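Local structure of endo-beta-1,4-xylanase Xyn10C (Pseudomonas cellulosa, 1GNY) at residues A[1-6]-A[147-152]; A[57-62]-A[143-148]. The protein cleaves internal beta-1,4 linkages of xylan through its C-terminal catalytic domain, while the part given here is the N-terminal xylan-binding module of family 15. One frame throughout, in Å; residues are numbered along the deposited sequence.

Contact 1: residues A[1-6]-A[147-152]; sequences GNVVIE and ITLAQE
Val3 carries CG1 opposite its backbone N (chi1 176°), and Leu149 swings CG away from its own carbonyl carbon (chi1 -51°); these two turns bring one methyl branch of the valine against one of the leucine. CG1 of Val3 touches CD1 of Leu149 at 3.7 Å, the side chains meeting at a slant. The other leucine branch, CD2, lies 4.2 Å from CD1 of Ile5, so Leu149 bridges two residues of strand 2-6. On the opposite face Val4 and Thr148 point the same way, CG2 of the valine meeting OG1 of the threonine at 4.0 Å as mere packing. The backbones run antiparallel. Ile5 and Ile147 exchange two bonds, of which Ile5 N to Ile147 O (2.8 Å) is almost straight at 177°, and Leu149 N binds Val3 O. Beyond Leu149 a beta bulge shifts the register by two: an inverse gamma turn centred on Ala150, closed weakly by Gln151 N to Leu149 O, lets Val3 N bond Gln151 O at 2.9 Å. Asn2 sits over this turn, its CB only 3.2 Å from Leu149 O, yet its amide makes no hydrogen bond to the turn carbonyls. With an alanine in place of Val3, CG1 and CG2 are gone, and CD1 of Leu149 would probably be left with a gap beside it and the leucine freer to turn. Main-chain bonds and a small apolar patch, completed by Leu54 and Ala153, thus fasten the N-terminal strand to the chain's C-terminal end at the module's surface.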
ATOM      1  N   GLY A   1     -16.006  -1.869 -19.400  1.00 29.82           N
ATOM      2  CA  GLY A   1     -14.595  -1.735 -18.954  1.00 28.06           C
ATOM      3  C   GLY A   1     -14.081  -2.913 -18.103  1.00 26.89           C
ATOM      4  O   GLY A   1     -14.655  -4.041 -17.991  1.00 27.59           O
ATOM      5  N   ASN A   2     -12.946  -2.626 -17.507  1.00 24.17           N
ATOM      6  CA  ASN A   2     -12.258  -3.602 -16.655  1.00 22.86           C
ATOM      7  C   ASN A   2     -12.836  -3.707 -15.237  1.00 20.25           C
ATOM      8  O   ASN A   2     -13.531  -2.819 -14.771  1.00 19.09           O
ATOM      9  CB  ASN A   2     -10.775  -3.323 -16.617  1.00 23.47           C
ATOM     10  CG  ASN A   2     -10.054  -3.706 -17.936  1.00 27.46           C
ATOM     11  OD1 ASN A   2      -8.879  -3.410 -18.121  1.00 31.83           O
ATOM     12  ND2 ASN A   2     -10.762  -4.406 -18.816  1.00 29.85           N
ATOM     13  N   VAL A   3     -12.512  -4.816 -14.576  1.00 17.77           N
ATOM     14  CA  VAL A   3     -12.945  -5.070 -13.193  1.00 17.20           C
ATOM     15  C   VAL A   3     -12.286  -4.038 -12.259  1.00 16.32           C
ATOM     16  O   VAL A   3     -11.071  -3.866 -12.312  1.00 15.30           O
ATOM     17  CB  VAL A   3     -12.538  -6.468 -12.673  1.00 17.50           C
ATOM     18  CG1 VAL A   3     -12.916  -6.662 -11.203  1.00 17.72           C
ATOM     19  CG2 VAL A   3     -13.162  -7.582 -13.513  1.00 18.44           C
ATOM     20  N   VAL A   4     -13.102  -3.365 -11.457  1.00 16.73           N
ATOM     21  CA  VAL A   4     -12.624  -2.402 -10.453  1.00 16.96           C
ATOM     22  C   VAL A   4     -12.994  -2.866  -9.058  1.00 16.43           C
ATOM     23  O   VAL A   4     -14.183  -3.098  -8.756  1.00 18.40           O
ATOM     24  CB  VAL A   4     -13.200  -0.987 -10.680  1.00 17.81           C
ATOM     25  CG1 VAL A   4     -12.710  -0.017  -9.589  1.00 19.72           C
ATOM     26  CG2 VAL A   4     -12.811  -0.509 -12.081  1.00 19.13           C
ATOM     27  N   ILE A   5     -11.981  -3.003  -8.213  1.00 16.08           N
ATOM     28  CA  ILE A   5     -12.156  -3.396  -6.799  1.00 16.29           C
ATOM     29  C   ILE A   5     -11.978  -2.132  -5.959  1.00 16.94           C
ATOM     30  O   ILE A   5     -10.901  -1.493  -6.027  1.00 17.12           O
ATOM     31  CB  ILE A   5     -11.090  -4.426  -6.376  1.00 15.93           C
ATOM     32  CG1 ILE A   5     -11.272  -5.722  -7.167  1.00 17.80           C
ATOM     33  CG2 ILE A   5     -11.124  -4.710  -4.830  1.00 17.25           C
ATOM     34  CD1 ILE A   5     -10.135  -6.639  -7.086  1.00 18.90           C
ATOM     35  N   GLU A   6     -12.998  -1.801  -5.175  1.00 16.55           N
ATOM     36  CA  GLU A   6     -12.939  -0.680  -4.205  1.00 17.47           C
ATOM     37  C   GLU A   6     -12.720  -1.295  -2.837  1.00 16.61           C
ATOM     38  O   GLU A   6     -13.566  -2.028  -2.348  1.00 17.68           O
ATOM     39  CB  GLU A   6     -14.220   0.154  -4.219  1.00 18.00           C
ATOM     40  CG  GLU A   6     -14.426   0.795  -5.577  1.00 21.54           C
ATOM     41  CD  GLU A   6     -15.597   1.748  -5.620  1.00 29.40           C
ATOM     42  OE1 GLU A   6     -16.378   1.787  -4.639  1.00 35.04           O
ATOM     43  OE2 GLU A   6     -15.721   2.446  -6.647  1.00 33.86           O
ATOM     44  N   ILE A 147      -8.350  -0.867  -7.134  1.00 15.28           N
ATOM     45  CA  ILE A 147      -7.519  -1.780  -7.929  1.00 16.06           C
ATOM     46  C   ILE A 147      -8.257  -2.083  -9.231  1.00 15.75           C
ATOM     47  O   ILE A 147      -9.348  -2.616  -9.200  1.00 16.41           O
ATOM     48  CB  ILE A 147      -7.165  -3.056  -7.158  1.00 15.37           C
ATOM     49  CG1 ILE A 147      -6.423  -2.662  -5.859  1.00 16.33           C
ATOM     50  CG2 ILE A 147      -6.308  -3.996  -8.011  1.00 17.50           C
ATOM     51  CD1 ILE A 147      -6.141  -3.782  -4.895  1.00 18.40           C
ATOM     52  N   THR A 148      -7.622  -1.771 -10.344  1.00 15.35           N
ATOM     53  CA  THR A 148      -8.206  -2.024 -11.671  1.00 16.13           C
ATOM     54  C   THR A 148      -7.471  -3.192 -12.315  1.00 15.54           C
ATOM     55  O   THR A 148      -6.298  -3.079 -12.651  1.00 15.36           O
ATOM     56  CB  THR A 148      -8.138  -0.784 -12.556  1.00 16.92           C
ATOM     57  OG1 THR A 148      -8.878   0.283 -11.947  1.00 18.34           O
ATOM     58  CG2 THR A 148      -8.872  -0.993 -13.876  1.00 17.84           C
ATOM     59  N   LEU A 149      -8.175  -4.304 -12.504  1.00 14.24           N
ATOM     60  CA  LEU A 149      -7.578  -5.520 -13.088  1.00 14.67           C
ATOM     61  C   LEU A 149      -7.495  -5.392 -14.617  1.00 15.93           C
ATOM     62  O   LEU A 149      -8.259  -4.640 -15.238  1.00 17.22           O
ATOM     63  CB  LEU A 149      -8.412  -6.777 -12.773  1.00 14.99           C
ATOM     64  CG  LEU A 149      -8.800  -7.046 -11.325  1.00 14.49           C
ATOM     65  CD1 LEU A 149      -9.559  -8.332 -11.213  1.00 15.44           C
ATOM     66  CD2 LEU A 149      -7.564  -7.067 -10.413  1.00 14.54           C
ATOM     67  N   ALA A 150      -6.591  -6.169 -15.184  1.00 16.42           N
ATOM     68  CA  ALA A 150      -6.446  -6.363 -16.644  1.00 18.63           C
ATOM     69  C   ALA A 150      -7.369  -7.504 -17.093  1.00 19.51           C
ATOM     70  O   ALA A 150      -6.938  -8.501 -17.705  1.00 23.39           O
ATOM     71  CB  ALA A 150      -5.005  -6.696 -16.960  1.00 18.67           C
ATOM     72  N   GLN A 151      -8.634  -7.356 -16.770  1.00 19.50           N
ATOM     73  CA  GLN A 151      -9.670  -8.341 -17.067  1.00 19.62           C
ATOM     74  C   GLN A 151     -10.975  -7.624 -17.215  1.00 20.38           C
ATOM     75  O   GLN A 151     -11.323  -6.750 -16.416  1.00 20.18           O
ATOM     76  CB  GLN A 151      -9.759  -9.335 -15.904  1.00 19.76           C
ATOM     77  CG  GLN A 151     -10.753 -10.438 -16.115  1.00 18.66           C
ATOM     78  CD  GLN A 151     -10.780 -11.358 -14.931  1.00 19.88           C
ATOM     79  OE1 GLN A 151     -11.703 -11.322 -14.118  1.00 17.03           O
ATOM     80  NE2 GLN A 151      -9.805 -12.257 -14.888  1.00 17.09           N
ATOM     81  N   GLU A 152     -11.709  -8.030 -18.235  1.00 22.37           N
ATOM     82  CA  GLU A 152     -13.019  -7.497 -18.556  1.00 24.25           C
ATOM     83  C   GLU A 152     -14.031  -7.990 -17.553  1.00 24.71           C
ATOM     84  O   GLU A 152     -14.074  -9.105 -17.123  1.00 23.15           O
ATOM     85  CB  GLU A 152     -13.438  -7.966 -19.960  1.00 26.31           C
ATOM     86  CG  GLU A 152     -14.861  -7.682 -20.399  1.00 31.19           C
ATOM     87  CD  GLU A 152     -15.151  -8.208 -21.809  1.00 37.91           C
ATOM     88  OE1 GLU A 152     -14.190  -8.444 -22.591  1.00 40.73           O
ATOM     89  OE2 GLU A 152     -16.357  -8.393 -22.128  1.00 42.86           O
TER

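Contact 2: residues A[57-62]-A[143-148]; sequences AVIAMV and KSVTIT
Ala60 O is approached by two donors from one strand: Thr146 N bonds it at 2.9 Å, lying in the carbonyl plane. The weaker of the two is a CA-H contact, from Val145 CA to Ala60 O at 3.4 Å. Thr146 O returns the favour to Ala60 N at 2.8 Å, closing a ring between the antiparallel strands; Val58 and Thr148 form a second such ring. At the other end Lys143 and Ser144 both face Val62, a classic beta bulge: Val62 N bonds Ser144 O, while Val62 O receives Lys143 N at 2.8 Å. The lysine chain then leads away to a salt bridge with Asp105. Ser144 OG, set between its backbone N and carbonyl carbon (chi1 68°), is brought against CG2 of Val62 at 3.3 Å. On the buried face Val145 divides its two branches: CG2 runs alongside Met61, 3.9 Å from its CG and close to the sulfur, and CG1 rests against CG2 of Ile59 at 4.0 Å. Ile147 continues the row beside Ile59, CG1 to CG1. These side chains meet Ile78, Phe46 and Ile48 of the facing sheet, whereas Val58, Ala60 and Val62 touch threonines of strand 106-111 on the other face. Alternate main-chain groups thus pair these strands, those of Ile59, Met61, Val145 and Ile147 turning to neighbouring strands, and the aliphatic surface and thioether go to the beta-sandwich core, behind the sheet with the xylan-binding Gln81 and Gln127.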
ATOM      1  N   ALA A  57      -2.366  -5.361 -13.072  1.00 15.94           N
ATOM      2  CA  ALA A  57      -3.350  -4.574 -12.323  1.00 15.98           C
ATOM      3  C   ALA A  57      -2.718  -3.252 -11.888  1.00 15.77           C
ATOM      4  O   ALA A  57      -1.506  -3.175 -11.690  1.00 17.46           O
ATOM      5  CB  ALA A  57      -3.848  -5.324 -11.090  1.00 15.67           C
ATOM      6  N   VAL A  58      -3.543  -2.230 -11.756  1.00 16.44           N
ATOM      7  CA  VAL A  58      -3.119  -0.900 -11.284  1.00 16.73           C
ATOM      8  C   VAL A  58      -3.755  -0.599  -9.933  1.00 15.49           C
ATOM      9  O   VAL A  58      -4.976  -0.578  -9.822  1.00 15.45           O
ATOM     10  CB  VAL A  58      -3.478   0.212 -12.272  1.00 17.48           C
ATOM     11  CG1 VAL A  58      -3.027   1.562 -11.756  1.00 19.68           C
ATOM     12  CG2 VAL A  58      -2.830  -0.105 -13.619  1.00 19.05           C
ATOM     13  N   ILE A  59      -2.917  -0.375  -8.924  1.00 15.20           N
ATOM     14  CA  ILE A  59      -3.349   0.034  -7.582  1.00 15.11           C
ATOM     15  C   ILE A  59      -3.282   1.556  -7.517  1.00 15.50           C
ATOM     16  O   ILE A  59      -2.221   2.139  -7.815  1.00 17.52           O
ATOM     17  CB  ILE A  59      -2.423  -0.578  -6.491  1.00 14.75           C
ATOM     18  CG1 ILE A  59      -2.372  -2.104  -6.616  1.00 15.56           C
ATOM     19  CG2 ILE A  59      -2.866  -0.163  -5.090  1.00 14.00           C
ATOM     20  CD1 ILE A  59      -1.209  -2.714  -5.883  1.00 19.64           C
ATOM     21  N   ALA A  60      -4.381   2.190  -7.152  1.00 15.41           N
ATOM     22  CA  ALA A  60      -4.390   3.657  -6.975  1.00 15.28           C
ATOM     23  C   ALA A  60      -4.818   3.967  -5.546  1.00 14.95           C
ATOM     24  O   ALA A  60      -5.901   3.536  -5.114  1.00 15.21           O
ATOM     25  CB  ALA A  60      -5.317   4.315  -7.960  1.00 16.16           C
ATOM     26  N   MET A  61      -3.979   4.702  -4.811  1.00 13.97           N
ATOM     27  CA  MET A  61      -4.293   5.095  -3.436  1.00 13.65           C
ATOM     28  C   MET A  61      -4.442   6.602  -3.301  1.00 13.72           C
ATOM     29  O   MET A  61      -3.580   7.318  -3.765  1.00 14.90           O
ATOM     30  CB  MET A  61      -3.189   4.619  -2.477  1.00 13.76           C
ATOM     31  CG  MET A  61      -3.000   3.154  -2.452  1.00 13.64           C
ATOM     32  SD  MET A  61      -2.214   2.647  -0.873  1.00 14.69           S
ATOM     33  CE  MET A  61      -2.111   0.910  -1.187  1.00 15.25           C
ATOM     34  N   VAL A  62      -5.517   7.076  -2.674  1.00 13.33           N
ATOM     35  CA  VAL A  62      -5.615   8.532  -2.363  1.00 13.91           C
ATOM     36  C   VAL A  62      -5.084   8.632  -0.941  1.00 14.33           C
ATOM     37  O   VAL A  62      -5.636   7.980  -0.036  1.00 13.35           O
ATOM     38  CB  VAL A  62      -7.023   9.091  -2.434  1.00 13.96           C
ATOM     39  CG1 VAL A  62      -7.048  10.565  -1.966  1.00 15.83           C
ATOM     40  CG2 VAL A  62      -7.574   9.002  -3.863  1.00 15.41           C
ATOM     41  N   LYS A 143      -7.100   7.354   2.318  1.00 12.31           N
ATOM     42  CA  LYS A 143      -8.551   7.663   2.161  1.00 12.79           C
ATOM     43  C   LYS A 143      -9.290   6.593   1.338  1.00 12.75           C
ATOM     44  O   LYS A 143     -10.463   6.290   1.612  1.00 13.63           O
ATOM     45  CB  LYS A 143      -8.747   9.060   1.522  1.00 12.71           C
ATOM     46  CG  LYS A 143      -8.254  10.178   2.382  1.00 13.82           C
ATOM     47  CD  LYS A 143      -8.730  11.531   1.906  1.00 17.01           C
ATOM     48  CE  LYS A 143      -8.746  12.555   3.016  1.00 18.06           C
ATOM     49  NZ  LYS A 143      -9.213  13.873   2.484  1.00 16.85           N
ATOM     50  N   SER A 144      -8.615   6.063   0.324  1.00 12.40           N
ATOM     51  CA  SER A 144      -9.208   5.056  -0.581  1.00 12.72           C
ATOM     52  C   SER A 144      -8.136   4.278  -1.328  1.00 12.16           C
ATOM     53  O   SER A 144      -7.021   4.789  -1.565  1.00 12.44           O
ATOM     54  CB  SER A 144     -10.137   5.727  -1.611  1.00 13.07           C
ATOM     55  OG  SER A 144      -9.408   6.546  -2.549  1.00 13.07           O
ATOM     56  N   VAL A 145      -8.501   3.053  -1.709  1.00 12.69           N
ATOM     57  CA  VAL A 145      -7.633   2.213  -2.547  1.00 12.70           C
ATOM     58  C   VAL A 145      -8.506   1.580  -3.624  1.00 13.75           C
ATOM     59  O   VAL A 145      -9.510   0.953  -3.311  1.00 13.25           O
ATOM     60  CB  VAL A 145      -6.913   1.102  -1.764  1.00 13.11           C
ATOM     61  CG1 VAL A 145      -6.044   0.259  -2.674  1.00 13.78           C
ATOM     62  CG2 VAL A 145      -6.082   1.694  -0.614  1.00 14.01           C
ATOM     63  N   THR A 146      -8.155   1.792  -4.885  1.00 14.15           N
ATOM     64  CA  THR A 146      -8.914   1.165  -5.960  1.00 16.64           C
ATOM     65  C   THR A 146      -7.971   0.378  -6.859  1.00 17.06           C
ATOM     66  O   THR A 146      -6.891   0.873  -7.241  1.00 17.61           O
ATOM     67  CB  THR A 146      -9.912   2.104  -6.694  1.00 18.79           C
ATOM     68  OG1 THR A 146      -9.517   2.385  -8.021  1.00 27.81           O
ATOM     69  CG2 THR A 146     -10.138   3.377  -6.035  1.00 13.95           C
ATOM     70  N   ILE A 147      -8.350  -0.867  -7.134  1.00 15.28           N
ATOM     71  CA  ILE A 147      -7.519  -1.780  -7.929  1.00 16.06           C
ATOM     72  C   ILE A 147      -8.257  -2.083  -9.231  1.00 15.75           C
ATOM     73  O   ILE A 147      -9.348  -2.616  -9.200  1.00 16.41           O
ATOM     74  CB  ILE A 147      -7.165  -3.056  -7.158  1.00 15.37           C
ATOM     75  CG1 ILE A 147      -6.423  -2.662  -5.859  1.00 16.33           C
ATOM     76  CG2 ILE A 147      -6.308  -3.996  -8.011  1.00 17.50           C
ATOM     77  CD1 ILE A 147      -6.141  -3.782  -4.895  1.00 18.40           C
ATOM     78  N   THR A 148      -7.622  -1.771 -10.344  1.00 15.35           N
ATOM     79  CA  THR A 148      -8.206  -2.024 -11.671  1.00 16.13           C
ATOM     80  C   THR A 148      -7.471  -3.192 -12.315  1.00 15.54           C
ATOM     81  O   THR A 148      -6.298  -3.079 -12.651  1.00 15.36           O
ATOM     82  CB  THR A 148      -8.138  -0.784 -12.556  1.00 16.92           C
ATOM     83  OG1 THR A 148      -8.878   0.283 -11.947  1.00 18.34           O
ATOM     84  CG2 THR A 148      -8.872  -0.993 -13.876  1.00 17.84           C
TER

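Contacts 1 and 2 both use strand 139-149, which lies between strands 2-6 and 58-65 in one antiparallel sheet; Ile147 and Thr148 belong to both. Their centres are 10 Å apart. Along the chain, 1-6 comes first, then 57-62, and both pair with the same late strand, so the two ends of the module meet in this sheet. Contact 2 lies about 9 Å from the centre of the module, contact 1 about 17 Å, centre to centre. They touch where Leu149 CD2 packs on Ala57 CB at 4.2 Å. The sheet faces the one with Gln81 and Gln127, so both contacts lie behind the sugar-binding residues, consistent with structural packing and not direct contact with xylan.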